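Local coordinates for protein putative aldehyde dehydrogenase (Burkholderia cenocepacia, PDB 4YWE) that probably oxidises aldehydes with NAD or NADP as the electron acceptor and binds calcium and magnesium ions, at residues S88-L92 / R192-L196; K127-E131 / L142-E146; V340-L344 / Q371-L376. All blocks are in the same frame, centred on the assembly; numbering follows the deposited sequence.

Interaction 1. Residues S88-L92 / R192-L196; sequences SIEEL and RVAEL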
loop_
_atom_site.group_PDB
_atom_site.type_symbol
_atom_site.label_atom_id
_atom_site.label_comp_id
_atom_site.label_asym_id
_atom_site.label_seq_id
_atom_site.Cartn_x
_atom_site.Cartn_y
_atom_site.Cartn_z
ATOM N N SER A 88 1.788 -35.105 4.395
ATOM C CA SER A 88 0.888 -35.828 5.289
ATOM C C SER A 88 -0.576 -35.666 4.890
ATOM O O SER A 88 -1.468 -35.802 5.728
ATOM C CB SER A 88 1.082 -35.359 6.733
ATOM O OG SER A 88 2.422 -35.531 7.156
ATOM N N ILE A 89 -0.820 -35.380 3.615
ATOM C CA ILE A 89 -2.177 -35.159 3.120
ATOM C C ILE A 89 -3.056 -36.394 3.309
ATOM O O ILE A 89 -4.163 -36.292 3.838
ATOM C CB ILE A 89 -2.164 -34.727 1.642
ATOM C CG1 ILE A 89 -1.743 -33.260 1.523
ATOM C CG2 ILE A 89 -3.536 -34.914 1.014
ATOM C CD1 ILE A 89 -1.772 -32.728 0.107
ATOM N N GLU A 90 -2.562 -37.552 2.882
ATOM C CA GLU A 90 -3.327 -38.793 2.980
ATOM C C GLU A 90 -3.662 -39.128 4.431
ATOM O O GLU A 90 -4.779 -39.540 4.741
ATOM C CB GLU A 90 -2.559 -39.949 2.337
ATOM C CG GLU A 90 -2.369 -39.805 0.835
ATOM C CD GLU A 90 -3.684 -39.699 0.089
ATOM O OE1 GLU A 90 -3.798 -38.818 -0.791
ATOM O OE2 GLU A 90 -4.601 -40.495 0.378
ATOM N N GLU A 91 -2.685 -38.943 5.312
ATOM C CA GLU A 91 -2.858 -39.205 6.737
ATOM C C GLU A 91 -3.874 -38.254 7.368
ATOM O O GLU A 91 -4.760 -38.682 8.109
ATOM C CB GLU A 91 -1.513 -39.093 7.458
ATOM C CG GLU A 91 -1.591 -39.155 8.972
ATOM C CD GLU A 91 -0.232 -38.980 9.626
ATOM O OE1 GLU A 91 0.777 -38.920 8.892
ATOM O OE2 GLU A 91 -0.172 -38.901 10.871
ATOM N N LEU A 92 -3.742 -36.967 7.071
ATOM C CA LEU A 92 -4.638 -35.958 7.627
ATOM C C LEU A 92 -6.048 -36.084 7.059
ATOM O O LEU A 92 -7.029 -35.836 7.760
ATOM C CB LEU A 92 -4.091 -34.553 7.368
ATOM C CG LEU A 92 -2.828 -34.167 8.139
ATOM C CD1 LEU A 92 -2.288 -32.831 7.654
ATOM C CD2 LEU A 92 -3.105 -34.124 9.635
ATOM N N ARG A 192 -2.960 -33.448 15.186
ATOM C CA ARG A 192 -1.885 -34.017 14.380
ATOM C C ARG A 192 -1.080 -32.918 13.692
ATOM O O ARG A 192 0.126 -33.052 13.488
ATOM C CB ARG A 192 -2.451 -34.991 13.343
ATOM C CG ARG A 192 -1.393 -35.714 12.525
ATOM C CD ARG A 192 -0.459 -36.512 13.421
ATOM N NE ARG A 192 0.569 -37.210 12.654
ATOM C CZ ARG A 192 1.797 -36.743 12.454
ATOM N NH1 ARG A 192 2.154 -35.573 12.966
ATOM N NH2 ARG A 192 2.669 -37.445 11.743
ATOM N N VAL A 193 -1.758 -31.829 13.340
ATOM C CA VAL A 193 -1.112 -30.694 12.692
ATOM C C VAL A 193 -0.118 -30.044 13.649
ATOM O O VAL A 193 0.951 -29.591 13.237
ATOM C CB VAL A 193 -2.156 -29.672 12.198
ATOM C CG1 VAL A 193 -1.478 -28.418 11.663
ATOM C CG2 VAL A 193 -3.041 -30.299 11.133
ATOM N N ALA A 194 -0.475 -30.016 14.930
ATOM C CA ALA A 194 0.384 -29.444 15.960
ATOM C C ALA A 194 1.714 -30.189 16.042
ATOM O O ALA A 194 2.759 -29.580 16.272
ATOM C CB ALA A 194 -0.319 -29.465 17.308
ATOM N N GLU A 195 1.666 -31.505 15.858
ATOM C CA GLU A 195 2.877 -32.318 15.854
ATOM C C GLU A 195 3.763 -31.957 14.671
ATOM O O GLU A 195 4.983 -31.869 14.802
ATOM C CB GLU A 195 2.536 -33.809 15.811
ATOM C CG GLU A 195 2.059 -34.378 17.130
ATOM C CD GLU A 195 1.954 -35.889 17.105
ATOM O OE1 GLU A 195 2.193 -36.483 16.032
ATOM O OE2 GLU A 195 1.636 -36.483 18.156
ATOM N N LEU A 196 3.138 -31.753 13.516
ATOM C CA LEU A 196 3.858 -31.361 12.310
ATOM C C LEU A 196 4.538 -30.014 12.506
ATOM O O LEU A 196 5.645 -29.793 12.018
ATOM C CB LEU A 196 2.910 -31.312 11.111
ATOM C CG LEU A 196 2.402 -32.667 10.616
ATOM C CD1 LEU A 196 1.473 -32.500 9.423
ATOM C CD2 LEU A 196 3.571 -33.570 10.265
#

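Interaction 2. Residues K127-E131 / L142-E146; sequences KLHGE and LTVRE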
loop_
_atom_site.group_PDB
_atom_site.type_symbol
_atom_site.label_atom_id
_atom_site.label_comp_id
_atom_site.label_asym_id
_atom_site.label_seq_id
_atom_site.Cartn_x
_atom_site.Cartn_y
_atom_site.Cartn_z
ATOM N N LYS A 127 6.914 -9.475 4.630
ATOM C CA LYS A 127 6.455 -8.478 3.671
ATOM C C LYS A 127 5.238 -7.734 4.208
ATOM O O LYS A 127 4.552 -7.022 3.473
ATOM C CB LYS A 127 6.148 -9.137 2.328
ATOM C CG LYS A 127 7.375 -9.800 1.722
ATOM C CD LYS A 127 7.037 -10.675 0.542
ATOM C CE LYS A 127 8.216 -11.564 0.199
ATOM N NZ LYS A 127 8.506 -12.541 1.282
ATOM N N LEU A 128 4.979 -7.910 5.499
ATOM C CA LEU A 128 3.953 -7.143 6.190
ATOM C C LEU A 128 4.542 -5.790 6.573
ATOM O O LEU A 128 5.244 -5.668 7.579
ATOM C CB LEU A 128 3.447 -7.895 7.423
ATOM C CG LEU A 128 2.284 -7.265 8.191
ATOM C CD1 LEU A 128 1.120 -6.987 7.255
ATOM C CD2 LEU A 128 1.851 -8.166 9.337
ATOM N N HIS A 129 4.260 -4.779 5.757
ATOM C CA HIS A 129 4.912 -3.481 5.891
ATOM C C HIS A 129 4.092 -2.475 6.688
ATOM O O HIS A 129 2.866 -2.437 6.590
ATOM C CB HIS A 129 5.210 -2.896 4.509
ATOM C CG HIS A 129 6.100 -3.755 3.665
ATOM N ND1 HIS A 129 6.120 -3.679 2.291
ATOM C CD2 HIS A 129 7.003 -4.705 4.005
ATOM C CE1 HIS A 129 6.996 -4.549 1.817
ATOM N NE2 HIS A 129 7.546 -5.183 2.836
ATOM N N GLY A 130 4.786 -1.658 7.472
ATOM C CA GLY A 130 4.186 -0.485 8.076
ATOM C C GLY A 130 4.410 0.700 7.158
ATOM O O GLY A 130 4.699 0.521 5.976
ATOM N N GLU A 131 4.289 1.913 7.689
ATOM C CA GLU A 131 4.437 3.102 6.858
ATOM C C GLU A 131 5.306 4.176 7.501
ATOM O O GLU A 131 5.556 4.161 8.709
ATOM C CB GLU A 131 3.065 3.704 6.528
ATOM C CG GLU A 131 2.139 2.799 5.730
ATOM C CD GLU A 131 1.413 1.790 6.600
ATOM O OE1 GLU A 131 1.111 2.119 7.767
ATOM O OE2 GLU A 131 1.154 0.668 6.119
ATOM N N LEU A 142 7.145 7.034 11.728
ATOM C CA LEU A 142 7.059 5.688 11.176
ATOM C C LEU A 142 6.013 4.872 11.927
ATOM O O LEU A 142 5.720 5.137 13.093
ATOM C CB LEU A 142 8.418 4.980 11.223
ATOM C CG LEU A 142 9.060 4.670 12.578
ATOM C CD1 LEU A 142 10.007 3.489 12.449
ATOM C CD2 LEU A 142 9.806 5.880 13.122
ATOM N N THR A 143 5.446 3.886 11.244
ATOM C CA THR A 143 4.476 2.991 11.860
ATOM C C THR A 143 4.943 1.549 11.737
ATOM O O THR A 143 5.530 1.162 10.726
ATOM C CB THR A 143 3.080 3.130 11.226
ATOM O OG1 THR A 143 3.106 2.616 9.889
ATOM C CG2 THR A 143 2.637 4.589 11.204
ATOM N N VAL A 144 4.686 0.761 12.773
ATOM C CA VAL A 144 5.063 -0.644 12.776
ATOM C C VAL A 144 3.852 -1.492 13.135
ATOM O O VAL A 144 3.086 -1.147 14.034
ATOM C CB VAL A 144 6.231 -0.910 13.743
ATOM C CG1 VAL A 144 7.531 -0.370 13.165
ATOM C CG2 VAL A 144 5.948 -0.292 15.103
ATOM N N ARG A 145 3.676 -2.597 12.421
ATOM C CA ARG A 145 2.553 -3.489 12.673
ATOM C C ARG A 145 3.010 -4.660 13.531
ATOM O O ARG A 145 3.612 -5.614 13.041
ATOM C CB ARG A 145 1.943 -3.967 11.356
ATOM C CG ARG A 145 1.429 -2.813 10.507
ATOM C CD ARG A 145 0.735 -3.270 9.236
ATOM N NE ARG A 145 0.345 -2.125 8.417
ATOM C CZ ARG A 145 -0.761 -1.412 8.608
ATOM N NH1 ARG A 145 -1.598 -1.730 9.587
ATOM N NH2 ARG A 145 -1.034 -0.383 7.817
ATOM N N GLU A 146 2.721 -4.567 14.825
ATOM C CA GLU A 146 3.188 -5.547 15.795
ATOM C C GLU A 146 2.104 -6.560 16.118
ATOM O O GLU A 146 0.920 -6.227 16.108
ATOM C CB GLU A 146 3.636 -4.847 17.076
ATOM C CG GLU A 146 4.722 -3.812 16.871
ATOM C CD GLU A 146 4.911 -2.948 18.094
ATOM O OE1 GLU A 146 3.920 -2.743 18.825
ATOM O OE2 GLU A 146 6.045 -2.482 18.329
#

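Interaction 3. Residues V340-L344 / Q371-L376; sequences VWDFL and QAPALL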
loop_
_atom_site.group_PDB
_atom_site.type_symbol
_atom_site.label_atom_id
_atom_site.label_comp_id
_atom_site.label_asym_id
_atom_site.label_seq_id
_atom_site.Cartn_x
_atom_site.Cartn_y
_atom_site.Cartn_z
ATOM N N VAL A 340 -31.960 -30.104 10.838
ATOM C CA VAL A 340 -32.273 -30.105 9.415
ATOM C C VAL A 340 -33.667 -30.687 9.195
ATOM O O VAL A 340 -34.434 -30.192 8.367
ATOM C CB VAL A 340 -31.214 -30.885 8.609
ATOM C CG1 VAL A 340 -31.608 -30.962 7.139
ATOM C CG2 VAL A 340 -29.847 -30.239 8.764
ATOM N N TRP A 341 -33.991 -31.735 9.948
ATOM C CA TRP A 341 -35.308 -32.360 9.877
ATOM C C TRP A 341 -36.418 -31.368 10.207
ATOM O O TRP A 341 -37.481 -31.385 9.587
ATOM C CB TRP A 341 -35.388 -33.557 10.829
ATOM C CG TRP A 341 -34.668 -34.774 10.342
ATOM C CD1 TRP A 341 -34.202 -35.004 9.080
ATOM C CD2 TRP A 341 -34.333 -35.936 11.111
ATOM N NE1 TRP A 341 -33.597 -36.237 9.016
ATOM C CE2 TRP A 341 -33.664 -36.828 10.250
ATOM C CE3 TRP A 341 -34.533 -36.307 12.445
ATOM C CZ2 TRP A 341 -33.195 -38.069 10.678
ATOM C CZ3 TRP A 341 -34.065 -37.538 12.869
ATOM C CH2 TRP A 341 -33.404 -38.404 11.988
ATOM N N ASP A 342 -36.167 -30.508 11.188
ATOM C CA ASP A 342 -37.161 -29.534 11.625
ATOM C C ASP A 342 -37.415 -28.481 10.550
ATOM O O ASP A 342 -38.547 -28.036 10.366
ATOM C CB ASP A 342 -36.723 -28.866 12.928
ATOM C CG ASP A 342 -36.655 -29.843 14.087
ATOM O OD1 ASP A 342 -37.198 -30.960 13.954
ATOM O OD2 ASP A 342 -36.065 -29.494 15.129
ATOM N N PHE A 343 -36.358 -28.086 9.847
ATOM C CA PHE A 343 -36.493 -27.160 8.727
ATOM C C PHE A 343 -37.346 -27.766 7.618
ATOM O O PHE A 343 -38.280 -27.135 7.123
ATOM C CB PHE A 343 -35.120 -26.775 8.170
ATOM C CG PHE A 343 -34.493 -25.599 8.854
ATOM C CD1 PHE A 343 -34.842 -24.308 8.496
ATOM C CD2 PHE A 343 -33.543 -25.781 9.845
ATOM C CE1 PHE A 343 -34.261 -23.219 9.120
ATOM C CE2 PHE A 343 -32.959 -24.695 10.472
ATOM C CZ PHE A 343 -33.317 -23.414 10.107
ATOM N N LEU A 344 -37.017 -28.997 7.236
ATOM C CA LEU A 344 -37.703 -29.677 6.142
ATOM C C LEU A 344 -39.156 -29.994 6.483
ATOM O O LEU A 344 -40.031 -29.916 5.620
ATOM C CB LEU A 344 -36.960 -30.961 5.768
ATOM C CG LEU A 344 -35.535 -30.773 5.239
ATOM C CD1 LEU A 344 -34.891 -32.113 4.919
ATOM C CD2 LEU A 344 -35.535 -29.869 4.014
ATOM N N GLN A 371 -28.309 -37.467 5.754
ATOM C CA GLN A 371 -29.355 -36.582 5.262
ATOM C C GLN A 371 -29.129 -36.277 3.787
ATOM O O GLN A 371 -28.130 -35.657 3.417
ATOM C CB GLN A 371 -29.395 -35.286 6.074
ATOM C CG GLN A 371 -30.299 -34.215 5.486
ATOM C CD GLN A 371 -31.756 -34.630 5.455
ATOM O OE1 GLN A 371 -32.386 -34.802 6.498
ATOM N NE2 GLN A 371 -32.298 -34.799 4.257
ATOM N N ALA A 372 -30.055 -36.721 2.946
ATOM C CA ALA A 372 -29.956 -36.498 1.511
ATOM C C ALA A 372 -30.158 -35.024 1.180
ATOM O O ALA A 372 -30.983 -34.356 1.801
ATOM C CB ALA A 372 -30.971 -37.352 0.771
ATOM N N PRO A 373 -29.391 -34.510 0.205
ATOM C CA PRO A 373 -29.560 -33.129 -0.254
ATOM C C PRO A 373 -30.971 -32.879 -0.764
ATOM O O PRO A 373 -31.524 -33.729 -1.458
ATOM C CB PRO A 373 -28.535 -33.005 -1.383
ATOM C CG PRO A 373 -27.502 -34.032 -1.065
ATOM C CD PRO A 373 -28.270 -35.178 -0.475
ATOM N N ALA A 374 -31.545 -31.732 -0.417
ATOM C CA ALA A 374 -32.932 -31.448 -0.760
ATOM C C ALA A 374 -33.066 -30.152 -1.548
ATOM O O ALA A 374 -32.464 -29.136 -1.202
ATOM C CB ALA A 374 -33.782 -31.388 0.501
ATOM N N LEU A 375 -33.863 -30.200 -2.610
ATOM C CA LEU A 375 -34.148 -29.020 -3.414
ATOM C C LEU A 375 -35.607 -28.610 -3.263
ATOM O O LEU A 375 -36.508 -29.336 -3.680
ATOM C CB LEU A 375 -33.831 -29.277 -4.886
ATOM C CG LEU A 375 -34.279 -28.177 -5.851
ATOM C CD1 LEU A 375 -33.478 -26.899 -5.635
ATOM C CD2 LEU A 375 -34.170 -28.650 -7.289
ATOM N N LEU A 376 -35.834 -27.445 -2.665
ATOM C CA LEU A 376 -37.188 -26.932 -2.494
ATOM C C LEU A 376 -37.411 -25.704 -3.369
ATOM O O LEU A 376 -36.497 -24.906 -3.582
ATOM C CB LEU A 376 -37.465 -26.599 -1.025
ATOM C CG LEU A 376 -37.627 -27.798 -0.085
ATOM C CD1 LEU A 376 -36.279 -28.320 0.401
ATOM C CD2 LEU A 376 -38.526 -27.448 1.089
#

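Interaction 1. Residues S88-L92 / R192-L196
E91 and R192 reach across between two helices and meet at about a right angle. E91 arrives extended, with CG anti to the backbone N (chi1 172°). Its OE2 lies 2.6 Å from NE of R192, in a hydrogen bond that is part of a salt bridge. The oxygen sits at the guanidinium edge, tilted from its plane, and NE meets OE2 from above the carboxylate plane. The two planes are 58° apart. NH2 of R192 adds a weak bond to the same OE2 at 3.3 Å. OE1 of E195 lies 3.2 Å from NH1 of R192, well out of the guanidinium plane.

L92 crosses the aliphatic stem of R192, also near a right angle, with CD2 3.7 Å from CG of R192. The other branch of L92 meets L196 tip to tip, CD1 to CD1 at 4.2 Å. L196 also touches S88, whose OG is hydrogen-bonded to R84 O. Helix 188-200 is the crossover between parallel strands 177-182 and 207-209, a beta-alpha-beta unit, and helix 89-100 packs against it. The two carboxylates probably stabilise the R192 charge, E91 by directed bonds and E195 by charge alone, beside an apolar patch of L92, V193 and L196.

Interaction 2. Residues K127-E131 / L142-E146
OG1 of T143 accepts a hydrogen bond from the backbone N of E131 at 2.6 Å. The T143 side chain turns OG1 between its own N and carbonyl carbon (chi1 69°), which brings it up to the facing strand. The same N makes only a weak, longer bond to T143 O. In return, T143 N binds E131 O at 2.6 Å, nearly along the C=O axis. CA of G130 adds a CA-H...O contact to T143 O at 3.4 Å.

R145 reaches across to 127-131 with its chain extended from CG to NE. NE gives a hydrogen bond to H129 O at 3.1 Å, and NH2 gives a fairly straight one to OE2 of E131 at 3.0 Å. Both oxygens lie at the guanidinium edge, in its plane. OE2 is approached on its syn side, and the carboxylate is turned 65° from the guanidinium.

The segments belong to the antiparallel hairpin of strands 130-133 and 139-155, which projects from the body of the subunit. G130 and E131 also pair with a strand of the second subunit, and H129 ND1 is hydrogen-bonded to E131 of that subunit. R145, from the facing strand, thus holds two acceptors of 127-131, a backbone carbonyl and a carboxylate, which fixes its guanidinium rotation and links the strands beyond their backbone bonds.

Interaction 3. Residues V340-L344 / Q371-L376
Apolar contacts join L344 to the strand. Its CD2 lies 4.2 Å from CB of A374 and 4.0 Å from CD1 of L376, whose side chain it crosses at a slant. The other branch of L344 turns to the amide of Q371, with CD1 3.8 Å from NE2. V340 meets the Q371 stem from the opposite direction, CG1 to CG at 3.9 Å.

These side chains fill the seam between helix 334-349 and strand 374-376, one strand of the mixed sheet that also contains strands 354-360 and 394-400. In aldehyde dehydrogenases this sheet belongs to the catalytic domain. V394 of strand 394-400 touches V340, L344 and L376. M354 packs on A374 and L376.

The polar contacts centre on Q371. Its CG is anti to the backbone N (chi1 170°), and the chain then bends at chi2, which carries the amide between the helix and A372. NE2 gives a nearly straight hydrogen bond to A372 O at 2.8 Å, in the carbonyl plane and on a lone pair. That bond fixes the amide and directs OE1 toward W341. OE1 sits at the indole edge, near the ring plane, 3.1 Å from NE1 of W341. The indole and amide planes stand 81° apart.

From the N terminus, the chain first enters interaction 1 at 88-92 and closes it about a hundred residues later at 192-196. Interaction 2 opens and closes inside that loop, with only ten residues between 127-131 and 142-146. Interaction 3 follows in series, and its 340-344 and 371-376 segments close a loop of 26 residues. None of the three cross along the chain. Interaction 1 ties two helices together, interaction 2 joins the strands of a projecting hairpin at the subunit interface, and interaction 3 seats helix 334-349 on the mixed sheet that contains strand 374-376. The centres of interactions 2 and 3 are 49 Å apart, on opposite sides of the chain's centre.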